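Local coordinates for mandelate racemase/muconate lactonizing protein (Paenibacillus sp., PDB 3V5C) that probably dehydrates galacturonate as a magnesium-dependent member of the enolase superfamily, represented here by an engineered variant with magnesium bound, at residues A[160-165]-A[337-342]; A[151-156]-A[195-200]; A[272-277]-A[304-309]; A[282-287]-A[292-297]. The protein carries 1 engineered substitution. All blocks are in the same frame, centred on the assembly; numbering follows the deposited sequence.

The four contacts follow the enolase fold round its barrel. Interactions 1 and 2 share helix 145-161, its end facing the strands of the N-terminal domain and its flank meeting the next outer helix; their centres lie about 14 Å apart. Interactions 3 and 4 sit about 13 Å apart, centre to centre, and are stitched together by neighbouring parallel strands: Arg-307 O lies 2.9 Å from Leu-282 N, a probable hydrogen bond. Interactions 1 and 3 fall on opposite sides of the chain's centre, about 29 Å between centres. Interaction 4 lies nearer a bound magnesium ion than interaction 3: about 7 Å from the Gln-283 side chain, against about 12 Å from that of Ala-274.

Interaction 1. Residues A[160-165]-A[337-342]; sequences YAKGQR and YDDITI
Lys-162 meets Asp-339 and Gln-164 meets Tyr-337 where the C-terminal end of an outer barrel helix faces the passage from a barrel strand into the antiparallel sheet of the N-terminal domain, an interface characteristic of the enolase fold. The helix stops in a Schellman motif, with Gly-163 at positive phi, and the residues just before and just after that glycine reach across.

The inner part is the packed one. The carboxamide of buried Gln-164 approaches the Tyr-337 ring obliquely, NE2 lying 3.2 Å from CD1, with the amide and ring planes only 21° apart. Tyr-337 holds its ring here with CG anti to the backbone N (chi1 -170°), while its backbone stays paired with Tyr-131 and Thr-133 of the barrel strand.

The outer part is looser and rests on a single salt bridge. Exposed Lys-162 bends at chi3 and brings NZ to 2.7 Å from Asp-339 OD2, on the anti side of that oxygen and 23° out of the carboxylate plane. Both side chains also touch Ala-27 of strand 14-30, so this charge pair lies against the N-terminal domain. With an alanine in place of Asp-339 the carboxylate would be gone, and the Lys-162 ammonium would probably lose its mate across the contact and be free to swing.

Behind the turn, the Arg-165 guanidinium lies over one face of the Tyr-160 ring, NH1 3.3 Å above the ring plane. The same NH1 donates to Tyr-160 O at 2.9 Å, an oxygen that also accepts from Gly-163 N at 3.0 Å.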
loop_
_atom_site.group_PDB
_atom_site.type_symbol
_atom_site.label_atom_id
_atom_site.label_comp_id
_atom_site.label_asym_id
_atom_site.label_seq_id
_atom_site.Cartn_x
_atom_site.Cartn_y
_atom_site.Cartn_z
ATOM N N TYR A 160 -5.395 -17.839 2.337
ATOM C CA TYR A 160 -5.916 -18.509 1.163
ATOM C C TYR A 160 -7.418 -18.742 1.313
ATOM O O TYR A 160 -8.177 -18.530 0.378
ATOM C CB TYR A 160 -5.208 -19.857 0.959
ATOM C CG TYR A 160 -5.522 -20.530 -0.362
ATOM C CD1 TYR A 160 -6.655 -21.313 -0.509
ATOM C CD2 TYR A 160 -4.671 -20.391 -1.457
ATOM C CE1 TYR A 160 -6.942 -21.937 -1.703
ATOM C CE2 TYR A 160 -4.950 -21.007 -2.660
ATOM C CZ TYR A 160 -6.096 -21.780 -2.777
ATOM O OH TYR A 160 -6.402 -22.410 -3.965
ATOM N N ALA A 161 -7.840 -19.179 2.499
ATOM C CA ALA A 161 -9.264 -19.415 2.738
ATOM C C ALA A 161 -10.095 -18.136 2.677
ATOM O O ALA A 161 -11.295 -18.187 2.476
ATOM C CB ALA A 161 -9.475 -20.115 4.070
ATOM N N LYS A 162 -9.452 -16.988 2.871
ATOM C CA LYS A 162 -10.136 -15.704 2.720
ATOM C C LYS A 162 -9.917 -15.061 1.344
ATOM O O LYS A 162 -10.113 -13.852 1.175
ATOM C CB LYS A 162 -9.721 -14.750 3.846
ATOM C CG LYS A 162 -10.102 -15.253 5.247
ATOM C CD LYS A 162 -9.807 -14.210 6.336
ATOM C CE LYS A 162 -8.315 -14.123 6.646
ATOM N NZ LYS A 162 -8.068 -13.274 7.864
ATOM N N GLY A 163 -9.524 -15.867 0.364
ATOM C CA GLY A 163 -9.435 -15.416 -1.012
ATOM C C GLY A 163 -8.056 -15.018 -1.504
ATOM O O GLY A 163 -7.916 -14.634 -2.663
ATOM N N GLN A 164 -7.039 -15.097 -0.651
ATOM C CA GLN A 164 -5.689 -14.693 -1.068
ATOM C C GLN A 164 -5.040 -15.805 -1.898
ATOM O O GLN A 164 -5.194 -16.986 -1.565
ATOM C CB GLN A 164 -4.801 -14.372 0.138
ATOM C CG GLN A 164 -5.273 -13.185 0.990
ATOM C CD GLN A 164 -5.243 -11.852 0.252
ATOM O OE1 GLN A 164 -4.426 -11.638 -0.649
ATOM N NE2 GLN A 164 -6.144 -10.950 0.635
ATOM N N ARG A 165 -4.338 -15.436 -2.969
ATOM C CA ARG A 165 -3.635 -16.407 -3.809
ATOM C C ARG A 165 -2.140 -16.101 -3.943
ATOM O O ARG A 165 -1.350 -16.948 -4.381
ATOM C CB ARG A 165 -4.282 -16.473 -5.202
ATOM C CG ARG A 165 -5.729 -16.985 -5.183
ATOM C CD ARG A 165 -5.790 -18.458 -4.760
ATOM N NE ARG A 165 -7.159 -18.992 -4.730
ATOM C CZ ARG A 165 -7.931 -19.016 -3.643
ATOM N NH1 ARG A 165 -7.493 -18.518 -2.484
ATOM N NH2 ARG A 165 -9.156 -19.539 -3.710
ATOM N N TYR A 337 -2.226 -6.146 0.780
ATOM C CA TYR A 337 -3.408 -6.380 1.625
ATOM C C TYR A 337 -3.092 -6.941 3.015
ATOM O O TYR A 337 -2.415 -7.972 3.136
ATOM C CB TYR A 337 -4.404 -7.310 0.923
ATOM C CG TYR A 337 -5.723 -7.381 1.632
ATOM C CD1 TYR A 337 -5.971 -8.365 2.587
ATOM C CD2 TYR A 337 -6.721 -6.446 1.384
ATOM C CE1 TYR A 337 -7.178 -8.427 3.250
ATOM C CE2 TYR A 337 -7.938 -6.502 2.041
ATOM C CZ TYR A 337 -8.156 -7.496 2.979
ATOM O OH TYR A 337 -9.366 -7.568 3.648
ATOM N N ASP A 338 -3.590 -6.240 4.035
ATOM C CA ASP A 338 -3.568 -6.664 5.434
ATOM C C ASP A 338 -5.037 -6.704 5.875
ATOM O O ASP A 338 -5.782 -5.755 5.637
ATOM C CB ASP A 338 -2.787 -5.623 6.252
ATOM C CG ASP A 338 -2.244 -6.160 7.570
ATOM O OD1 ASP A 338 -2.227 -7.400 7.785
ATOM O OD2 ASP A 338 -1.802 -5.311 8.386
ATOM N N ASP A 339 -5.464 -7.802 6.500
ATOM C CA ASP A 339 -6.857 -7.960 6.904
ATOM C C ASP A 339 -7.113 -7.225 8.221
ATOM O O ASP A 339 -6.725 -7.690 9.290
ATOM C CB ASP A 339 -7.191 -9.442 7.061
ATOM C CG ASP A 339 -8.664 -9.691 7.310
ATOM O OD1 ASP A 339 -9.432 -8.738 7.570
ATOM O OD2 ASP A 339 -9.074 -10.869 7.254
ATOM N N ILE A 340 -7.750 -6.063 8.128
ATOM C CA ILE A 340 -7.916 -5.185 9.278
ATOM C C ILE A 340 -9.354 -4.752 9.441
ATOM O O ILE A 340 -10.054 -4.504 8.464
ATOM C CB ILE A 340 -7.046 -3.920 9.123
ATOM C CG1 ILE A 340 -5.571 -4.324 9.085
ATOM C CG2 ILE A 340 -7.282 -2.955 10.289
ATOM C CD1 ILE A 340 -4.641 -3.221 8.581
ATOM N N THR A 341 -9.788 -4.644 10.693
ATOM C CA THR A 341 -11.111 -4.105 10.964
ATOM C C THR A 341 -10.942 -2.852 11.803
ATOM O O THR A 341 -10.496 -2.913 12.939
ATOM C CB THR A 341 -12.018 -5.137 11.681
ATOM O OG1 THR A 341 -12.288 -6.222 10.781
ATOM C CG2 THR A 341 -13.337 -4.490 12.076
ATOM N N ILE A 342 -11.264 -1.704 11.210
ATOM C CA ILE A 342 -11.204 -0.450 11.932
ATOM C C ILE A 342 -12.610 -0.066 12.386
ATOM O O ILE A 342 -13.541 -0.033 11.579
ATOM C CB ILE A 342 -10.643 0.679 11.013
ATOM C CG1 ILE A 342 -9.224 0.343 10.527
ATOM C CG2 ILE A 342 -10.668 2.031 11.726
ATOM C CD1 ILE A 342 -8.167 0.251 11.617
#

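Interaction 2. Residues A[151-156]-A[195-200]; sequences LMQEEA and SEVAGP
Val-197 wedges its two methyl groups between Gln-153 and Ala-156, and these three side chains carry most of the meeting of two helices. Helices 145-161 and 180-198 are successive outer helices of the barrel, joined through strand 167-170, and they lie side by side in the way that lines the outside of an alpha/beta barrel.

Val-197 contributes most. Its CG1 stands anti to the backbone N (chi1 160°), which sends the two branches to different partners: CG2 sits 3.6 Å from Gln-153 CB, over the root of that side chain, while CG1 lies 3.9 Å from Ala-156 CB. The alanine methyl also touches Ile-194 of helix 180-198 and Phe-167 of strand 167-170.

Gln-153 has two roles. Its CB and CG form a greasy stem against the valine, after which the extended chain carries the amide along the neighbouring helix. There NE2 donates to Gly-193 O, one turn before Val-197, and also to a water at 3.0 Å. That water in turn donates to Glu-196 OE1 at 2.9 Å. The amide and carboxylate themselves stay 3.8 Å apart, NE2 to OE1, with their planes turned 62° from each other, and are linked through the water.

Chemically the contact is thus graded, from methyl packing near the strands to a water-bridged polar edge. The amide nitrogen there has two acceptors, a main-chain carbonyl and the water, which would fix its orientation, while valine and alanine pack without polar bonds.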
loop_
_atom_site.group_PDB
_atom_site.type_symbol
_atom_site.label_atom_id
_atom_site.label_comp_id
_atom_site.label_asym_id
_atom_site.label_seq_id
_atom_site.Cartn_x
_atom_site.Cartn_y
_atom_site.Cartn_z
ATOM N N LEU A 151 3.951 -23.662 10.801
ATOM C CA LEU A 151 3.215 -22.516 11.315
ATOM C C LEU A 151 3.002 -21.460 10.229
ATOM O O LEU A 151 1.890 -20.946 10.066
ATOM C CB LEU A 151 3.924 -21.936 12.526
ATOM C CG LEU A 151 3.263 -20.764 13.251
ATOM C CD1 LEU A 151 3.726 -20.701 14.702
ATOM C CD2 LEU A 151 3.575 -19.463 12.561
ATOM N N MET A 152 4.056 -21.156 9.485
ATOM C CA MET A 152 3.946 -20.172 8.410
ATOM C C MET A 152 3.060 -20.653 7.260
ATOM O O MET A 152 2.311 -19.860 6.675
ATOM C CB MET A 152 5.327 -19.744 7.915
ATOM C CG MET A 152 6.157 -19.067 8.981
ATOM S SD MET A 152 5.390 -17.631 9.769
ATOM C CE MET A 152 5.078 -16.602 8.321
ATOM N N GLN A 153 3.103 -21.951 6.953
ATOM C CA GLN A 153 2.187 -22.500 5.956
ATOM C C GLN A 153 0.734 -22.309 6.405
ATOM O O GLN A 153 -0.127 -21.939 5.610
ATOM C CB GLN A 153 2.459 -23.987 5.701
ATOM C CG GLN A 153 3.718 -24.266 4.913
ATOM C CD GLN A 153 4.016 -25.756 4.852
ATOM O OE1 GLN A 153 3.973 -26.448 5.871
ATOM N NE2 GLN A 153 4.290 -26.253 3.657
ATOM N N GLU A 154 0.469 -22.567 7.686
ATOM C CA GLU A 154 -0.881 -22.405 8.217
ATOM C C GLU A 154 -1.352 -20.955 8.099
ATOM O O GLU A 154 -2.518 -20.691 7.824
ATOM C CB GLU A 154 -0.955 -22.891 9.665
ATOM C CG GLU A 154 -2.364 -22.865 10.228
ATOM C CD GLU A 154 -2.433 -23.432 11.636
ATOM O OE1 GLU A 154 -1.490 -24.153 12.036
ATOM O OE2 GLU A 154 -3.426 -23.148 12.340
ATOM N N GLU A 155 -0.435 -20.018 8.295
ATOM C CA GLU A 155 -0.793 -18.606 8.161
ATOM C C GLU A 155 -1.143 -18.288 6.709
ATOM O O GLU A 155 -2.129 -17.595 6.436
ATOM C CB GLU A 155 0.331 -17.701 8.690
ATOM C CG GLU A 155 0.476 -17.765 10.205
ATOM C CD GLU A 155 1.372 -16.699 10.767
ATOM O OE1 GLU A 155 2.086 -16.039 9.960
ATOM O OE2 GLU A 155 1.363 -16.502 12.010
ATOM N N ALA A 156 -0.367 -18.825 5.776
ATOM C CA ALA A 156 -0.673 -18.640 4.363
ATOM C C ALA A 156 -2.040 -19.240 4.054
ATOM O O ALA A 156 -2.845 -18.639 3.355
ATOM C CB ALA A 156 0.404 -19.246 3.484
ATOM N N SER A 195 5.489 -21.612 -0.809
ATOM C CA SER A 195 5.380 -21.945 -2.227
ATOM C C SER A 195 4.538 -23.201 -2.453
ATOM O O SER A 195 3.698 -23.251 -3.355
ATOM C CB SER A 195 6.773 -22.143 -2.823
ATOM O OG SER A 195 6.702 -22.611 -4.158
ATOM N N GLU A 196 4.767 -24.206 -1.622
ATOM C CA GLU A 196 4.022 -25.462 -1.728
ATOM C C GLU A 196 2.525 -25.284 -1.451
ATOM O O GLU A 196 1.691 -25.893 -2.114
ATOM C CB GLU A 196 4.661 -26.526 -0.822
ATOM C CG GLU A 196 6.058 -26.921 -1.290
ATOM C CD GLU A 196 6.942 -27.501 -0.191
ATOM O OE1 GLU A 196 6.449 -27.700 0.942
ATOM O OE2 GLU A 196 8.139 -27.755 -0.468
ATOM N N VAL A 197 2.204 -24.441 -0.473
ATOM C CA VAL A 197 0.844 -24.031 -0.153
ATOM C C VAL A 197 0.164 -23.282 -1.289
ATOM O O VAL A 197 -0.984 -23.565 -1.636
ATOM C CB VAL A 197 0.858 -23.021 1.023
ATOM C CG1 VAL A 197 -0.438 -22.216 1.049
ATOM C CG2 VAL A 197 1.127 -23.704 2.336
ATOM N N ALA A 198 0.866 -22.292 -1.835
ATOM C CA ALA A 198 0.291 -21.364 -2.796
ATOM C C ALA A 198 0.014 -22.028 -4.140
ATOM O O ALA A 198 -0.921 -21.661 -4.843
ATOM C CB ALA A 198 1.215 -20.142 -2.973
ATOM N N GLY A 199 0.827 -23.011 -4.497
ATOM C CA GLY A 199 0.599 -23.729 -5.737
ATOM C C GLY A 199 1.132 -23.006 -6.953
ATOM O O GLY A 199 1.687 -21.907 -6.844
ATOM N N PRO A 200 0.951 -23.615 -8.133
ATOM C CA PRO A 200 1.582 -23.173 -9.380
ATOM C C PRO A 200 1.130 -21.805 -9.896
ATOM O O PRO A 200 1.870 -21.194 -10.670
ATOM C CB PRO A 200 1.203 -24.276 -10.377
ATOM C CG PRO A 200 -0.011 -24.896 -9.826
ATOM C CD PRO A 200 0.147 -24.837 -8.326
HETATM O O HOH W 1 4.482 -29.049 2.588
#

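Interaction 3. Residues A[272-277]-A[304-309]; sequences EWATRG and HGLRSA
Thr-275 lays its methyl over a face of the His-304 imidazole in a CH-pi contact, CG2 standing 3.8 Å from the ring centroid and only 12° off the normal. Hydrogen bonds hold both partners in this pose: Thr-275 OG1, lying between its backbone N and carbonyl carbon (chi1 72°), donates to Glu-272 O at 2.8 Å, and His-304 ND1 is bonded to Lys-300 O.

Apolar packing makes the deeper half. Buried Leu-306 points its forked end at the last turn of helix 270-275, with CD1 3.7 Å from Ala-274 CB and CD2 3.6 Å from Ala-274 O. Leu-301 covers Leu-306 as well, and Leu-282 meets Ala-274.

Ionic contacts do not cross to 304-309: Arg-276 NH1 donates at 2.6 Å to Glu-272 OE2, which accepts with its anti lone pair and lies in the guanidinium plane, and Arg-276 NE forms a salt bridge with Glu-240 of helix 240-253.

Two Schellman motifs, at Gly-277 and Gly-305, end the two helices whose tails meet here. Each then turns into the next parallel strand. This is the repeating beta-alpha layout of the enolase-superfamily barrel, here about 12 Å from a bound magnesium ion, measured from the Ala-274 side chain.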
loop_
_atom_site.group_PDB
_atom_site.type_symbol
_atom_site.label_atom_id
_atom_site.label_comp_id
_atom_site.label_asym_id
_atom_site.label_seq_id
_atom_site.Cartn_x
_atom_site.Cartn_y
_atom_site.Cartn_z
ATOM N N GLU A 272 15.946 7.103 -11.110
ATOM C CA GLU A 272 17.015 7.097 -12.095
ATOM C C GLU A 272 17.628 5.687 -12.242
ATOM O O GLU A 272 17.764 5.164 -13.358
ATOM C CB GLU A 272 18.067 8.147 -11.723
ATOM C CG GLU A 272 19.228 8.233 -12.689
ATOM C CD GLU A 272 20.205 9.349 -12.340
ATOM O OE1 GLU A 272 19.902 10.158 -11.435
ATOM O OE2 GLU A 272 21.279 9.414 -12.980
ATOM N N TRP A 273 17.974 5.055 -11.126
ATOM C CA TRP A 273 18.487 3.690 -11.174
ATOM C C TRP A 273 17.501 2.733 -11.846
ATOM O O TRP A 273 17.895 1.876 -12.635
ATOM C CB TRP A 273 18.800 3.190 -9.764
ATOM C CG TRP A 273 19.807 4.038 -9.052
ATOM C CD1 TRP A 273 20.632 4.983 -9.611
ATOM C CD2 TRP A 273 20.084 4.043 -7.649
ATOM N NE1 TRP A 273 21.403 5.569 -8.633
ATOM C CE2 TRP A 273 21.094 4.999 -7.424
ATOM C CE3 TRP A 273 19.605 3.299 -6.560
ATOM C CZ2 TRP A 273 21.610 5.252 -6.152
ATOM C CZ3 TRP A 273 20.105 3.559 -5.300
ATOM C CH2 TRP A 273 21.109 4.517 -5.104
ATOM N N ALA A 274 16.220 2.890 -11.547
ATOM C CA ALA A 274 15.203 2.051 -12.163
ATOM C C ALA A 274 15.140 2.241 -13.682
ATOM O O ALA A 274 15.060 1.261 -14.433
ATOM C CB ALA A 274 13.832 2.307 -11.530
ATOM N N THR A 275 15.180 3.499 -14.125
ATOM C CA THR A 275 15.158 3.771 -15.560
ATOM C C THR A 275 16.397 3.197 -16.244
ATOM O O THR A 275 16.380 2.950 -17.448
ATOM C CB THR A 275 15.021 5.276 -15.892
ATOM O OG1 THR A 275 16.244 5.956 -15.582
ATOM C CG2 THR A 275 13.872 5.896 -15.139
ATOM N N ARG A 276 17.472 2.969 -15.488
ATOM C CA ARG A 276 18.650 2.324 -16.062
ATOM C C ARG A 276 18.642 0.794 -15.956
ATOM O O ARG A 276 19.609 0.122 -16.324
ATOM C CB ARG A 276 19.943 2.915 -15.487
ATOM C CG ARG A 276 20.222 4.337 -15.959
ATOM C CD ARG A 276 21.678 4.729 -15.736
ATOM N NE ARG A 276 21.988 5.010 -14.331
ATOM C CZ ARG A 276 21.896 6.204 -13.767
ATOM N NH1 ARG A 276 21.466 7.246 -14.476
ATOM N NH2 ARG A 276 22.213 6.363 -12.487
ATOM N N GLY A 277 17.541 0.243 -15.447
ATOM C CA GLY A 277 17.343 -1.194 -15.444
ATOM C C GLY A 277 17.730 -1.945 -14.184
ATOM O O GLY A 277 17.695 -3.169 -14.172
ATOM N N HIS A 304 8.372 4.590 -18.802
ATOM C CA HIS A 304 9.650 3.875 -18.823
ATOM C C HIS A 304 9.503 2.361 -18.814
ATOM O O HIS A 304 10.505 1.645 -18.818
ATOM C CB HIS A 304 10.522 4.325 -17.650
ATOM C CG HIS A 304 11.153 5.666 -17.854
ATOM N ND1 HIS A 304 10.589 6.835 -17.391
ATOM C CD2 HIS A 304 12.298 6.022 -18.484
ATOM C CE1 HIS A 304 11.361 7.856 -17.724
ATOM N NE2 HIS A 304 12.401 7.389 -18.391
ATOM N N GLY A 305 8.260 1.880 -18.798
ATOM C CA GLY A 305 7.975 0.461 -18.752
ATOM C C GLY A 305 8.241 -0.098 -17.366
ATOM O O GLY A 305 8.427 -1.308 -17.199
ATOM N N LEU A 306 8.236 0.779 -16.368
ATOM C CA LEU A 306 8.476 0.351 -14.994
ATOM C C LEU A 306 7.154 0.048 -14.288
ATOM O O LEU A 306 6.094 0.511 -14.717
ATOM C CB LEU A 306 9.265 1.421 -14.241
ATOM C CG LEU A 306 10.702 1.607 -14.733
ATOM C CD1 LEU A 306 11.310 2.882 -14.139
ATOM C CD2 LEU A 306 11.552 0.374 -14.395
ATOM N N ARG A 307 7.224 -0.712 -13.193
ATOM C CA ARG A 307 6.028 -1.195 -12.518
ATOM C C ARG A 307 5.790 -0.464 -11.207
ATOM O O ARG A 307 6.736 -0.083 -10.522
ATOM C CB ARG A 307 6.166 -2.693 -12.230
ATOM C CG ARG A 307 6.309 -3.540 -13.486
ATOM C CD ARG A 307 7.006 -4.831 -13.142
ATOM N NE ARG A 307 7.360 -5.595 -14.333
ATOM C CZ ARG A 307 6.610 -6.558 -14.844
ATOM N NH1 ARG A 307 5.446 -6.863 -14.282
ATOM N NH2 ARG A 307 7.015 -7.215 -15.923
ATOM N N SER A 308 4.517 -0.311 -10.859
ATOM C CA SER A 308 4.097 0.403 -9.662
ATOM C C SER A 308 3.466 -0.576 -8.674
ATOM O O SER A 308 2.522 -1.291 -9.013
ATOM C CB SER A 308 3.045 1.461 -10.035
ATOM O OG SER A 308 3.601 2.504 -10.830
ATOM N N ALA A 309 3.959 -0.579 -7.441
ATOM C CA ALA A 309 3.372 -1.385 -6.380
ATOM C C ALA A 309 3.429 -0.600 -5.091
ATOM O O ALA A 309 4.339 -0.775 -4.292
ATOM C CB ALA A 309 4.117 -2.720 -6.228
#

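Interaction 4. Residues A[282-287]-A[292-297]; sequences LQYDII and THWMEL
Trp-294 holds chi1 at -104°, well away from a staggered position, and this swing turns the indole edge-on to the backbone of Tyr-284, whose own ring is set with CG anti to its carbonyl carbon (chi1 -56°). The setting is one beta-alpha unit of the enolase-type barrel: the loop leaving strand 281-282 folds back over the first turns of helix 291-303.

The indole NE1 donates to Tyr-284 O at 2.8 Å. Seen from the ring the acceptor is in plane, but the donor comes from above the carbonyl plane, 67° out of it. Farther along the same indole edge, CH2 lies 3.5 Å from Leu-282 O. Leu-297 fills the angle between the aromatics, CD2 packing 3.5 Å from Tyr-284 CD2 and at the same time over the rim of one Trp-294 face. A leucine in place of Trp-294 lacks the indole N-H, and Tyr-284 O would probably be left without this donor and a gap opened beside Leu-297.

The loop itself faces the active-site end of the barrel. Gln-283 bonds to Glu-233 on the magnesium side, and Asp-285 OD1 bonds to His-311 ND1, a pairing that recalls the Asp-His pair of mandelate racemase relatives. Asp-285 also closes an Asx turn, its OD2 accepting from Ile-287 N at 2.9 Å, from above the carboxylate plane.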
loop_
_atom_site.group_PDB
_atom_site.type_symbol
_atom_site.label_atom_id
_atom_site.label_comp_id
_atom_site.label_asym_id
_atom_site.label_seq_id
_atom_site.Cartn_x
_atom_site.Cartn_y
_atom_site.Cartn_z
ATOM N N LEU A 282 8.533 -0.129 -8.230
ATOM C CA LEU A 282 8.712 0.985 -7.292
ATOM C C LEU A 282 7.612 0.983 -6.244
ATOM O O LEU A 282 6.430 0.807 -6.566
ATOM C CB LEU A 282 8.719 2.322 -8.027
ATOM C CG LEU A 282 9.991 2.684 -8.806
ATOM C CD1 LEU A 282 11.222 2.653 -7.888
ATOM C CD2 LEU A 282 10.185 1.779 -10.010
ATOM N N GLN A 283 7.987 1.223 -4.995
ATOM C CA GLN A 283 7.072 0.952 -3.891
ATOM C C GLN A 283 6.903 2.095 -2.918
ATOM O O GLN A 283 6.702 1.866 -1.731
ATOM C CB GLN A 283 7.539 -0.310 -3.137
ATOM C CG GLN A 283 7.682 -1.530 -4.053
ATOM C CD GLN A 283 8.142 -2.752 -3.286
ATOM O OE1 GLN A 283 9.233 -2.766 -2.721
ATOM N NE2 GLN A 283 7.302 -3.784 -3.255
ATOM N N TYR A 284 6.947 3.327 -3.422
ATOM C CA TYR A 284 6.575 4.469 -2.592
ATOM C C TYR A 284 5.215 4.250 -1.944
ATOM O O TYR A 284 4.312 3.656 -2.517
ATOM C CB TYR A 284 6.606 5.777 -3.399
ATOM C CG TYR A 284 7.950 5.985 -4.025
ATOM C CD1 TYR A 284 8.956 6.612 -3.320
ATOM C CD2 TYR A 284 8.232 5.501 -5.298
ATOM C CE1 TYR A 284 10.224 6.781 -3.875
ATOM C CE2 TYR A 284 9.492 5.658 -5.863
ATOM C CZ TYR A 284 10.475 6.292 -5.146
ATOM O OH TYR A 284 11.720 6.457 -5.721
ATOM N N ASP A 285 5.093 4.724 -0.714
ATOM C CA ASP A 285 3.909 4.462 0.104
ATOM C C ASP A 285 2.677 5.248 -0.383
ATOM O O ASP A 285 2.787 6.383 -0.871
ATOM C CB ASP A 285 4.258 4.793 1.566
ATOM C CG ASP A 285 3.114 4.534 2.544
ATOM O OD1 ASP A 285 3.013 3.392 3.052
ATOM O OD2 ASP A 285 2.376 5.490 2.876
ATOM N N ILE A 286 1.516 4.613 -0.245
ATOM C CA ILE A 286 0.230 5.132 -0.725
ATOM C C ILE A 286 -0.284 6.345 0.066
ATOM O O ILE A 286 -1.128 7.103 -0.427
ATOM C CB ILE A 286 -0.813 3.993 -0.752
ATOM C CG1 ILE A 286 -2.100 4.434 -1.435
ATOM C CG2 ILE A 286 -1.110 3.501 0.670
ATOM C CD1 ILE A 286 -1.931 4.819 -2.884
ATOM N N ILE A 287 0.206 6.520 1.290
ATOM C CA ILE A 287 -0.157 7.661 2.131
ATOM C C ILE A 287 0.908 8.771 2.023
ATOM O O ILE A 287 0.583 9.950 1.868
ATOM C CB ILE A 287 -0.310 7.262 3.609
ATOM C CG1 ILE A 287 -1.246 6.061 3.778
ATOM C CG2 ILE A 287 -0.805 8.450 4.448
ATOM C CD1 ILE A 287 -2.652 6.299 3.293
ATOM N N THR A 292 -2.154 11.633 -5.066
ATOM C CA THR A 292 -1.927 12.606 -6.134
ATOM C C THR A 292 -0.506 12.472 -6.683
ATOM O O THR A 292 -0.284 12.468 -7.906
ATOM C CB THR A 292 -2.191 14.034 -5.621
ATOM O OG1 THR A 292 -3.548 14.103 -5.177
ATOM C CG2 THR A 292 -1.989 15.043 -6.751
ATOM N N HIS A 293 0.440 12.296 -5.772
ATOM C CA HIS A 293 1.827 12.064 -6.152
ATOM C C HIS A 293 1.928 10.796 -7.008
ATOM O O HIS A 293 2.607 10.753 -8.048
ATOM C CB HIS A 293 2.690 11.930 -4.899
ATOM C CG HIS A 293 4.139 11.733 -5.197
ATOM N ND1 HIS A 293 5.061 12.755 -5.113
ATOM C CD2 HIS A 293 4.831 10.627 -5.566
ATOM C CE1 HIS A 293 6.258 12.289 -5.422
ATOM N NE2 HIS A 293 6.146 11.004 -5.703
ATOM N N TRP A 294 1.242 9.742 -6.569
ATOM C CA TRP A 294 1.271 8.470 -7.283
ATOM C C TRP A 294 0.631 8.541 -8.672
ATOM O O TRP A 294 1.070 7.855 -9.588
ATOM C CB TRP A 294 0.625 7.364 -6.437
ATOM C CG TRP A 294 1.629 6.446 -5.809
ATOM C CD1 TRP A 294 1.885 6.308 -4.478
ATOM C CD2 TRP A 294 2.492 5.536 -6.495
ATOM N NE1 TRP A 294 2.875 5.352 -4.287
ATOM C CE2 TRP A 294 3.258 4.862 -5.509
ATOM C CE3 TRP A 294 2.695 5.216 -7.846
ATOM C CZ2 TRP A 294 4.218 3.907 -5.833
ATOM C CZ3 TRP A 294 3.655 4.245 -8.168
ATOM C CH2 TRP A 294 4.394 3.599 -7.161
ATOM N N MET A 295 -0.392 9.375 -8.847
ATOM C CA MET A 295 -0.923 9.552 -10.197
ATOM C C MET A 295 0.166 10.058 -11.160
ATOM O O MET A 295 0.332 9.534 -12.280
ATOM C CB MET A 295 -2.108 10.514 -10.172
ATOM C CG MET A 295 -3.339 9.872 -9.544
ATOM S SD MET A 295 -4.693 11.040 -9.233
ATOM C CE MET A 295 -4.778 11.914 -10.795
ATOM N N GLU A 296 0.915 11.058 -10.719
ATOM C CA GLU A 296 1.977 11.631 -11.547
ATOM C C GLU A 296 3.140 10.659 -11.697
ATOM O O GLU A 296 3.654 10.435 -12.800
ATOM C CB GLU A 296 2.462 12.963 -10.966
ATOM C CG GLU A 296 1.411 14.060 -10.989
ATOM C CD GLU A 296 1.896 15.358 -10.379
ATOM O OE1 GLU A 296 3.072 15.731 -10.601
ATOM O OE2 GLU A 296 1.093 16.004 -9.673
ATOM N N LEU A 297 3.554 10.074 -10.583
ATOM C CA LEU A 297 4.636 9.101 -10.598
ATOM C C LEU A 297 4.323 7.904 -11.503
ATOM O O LEU A 297 5.166 7.473 -12.300
ATOM C CB LEU A 297 4.949 8.657 -9.170
ATOM C CG LEU A 297 6.013 7.565 -9.064
ATOM C CD1 LEU A 297 7.341 8.066 -9.613
ATOM C CD2 LEU A 297 6.145 7.182 -7.605
#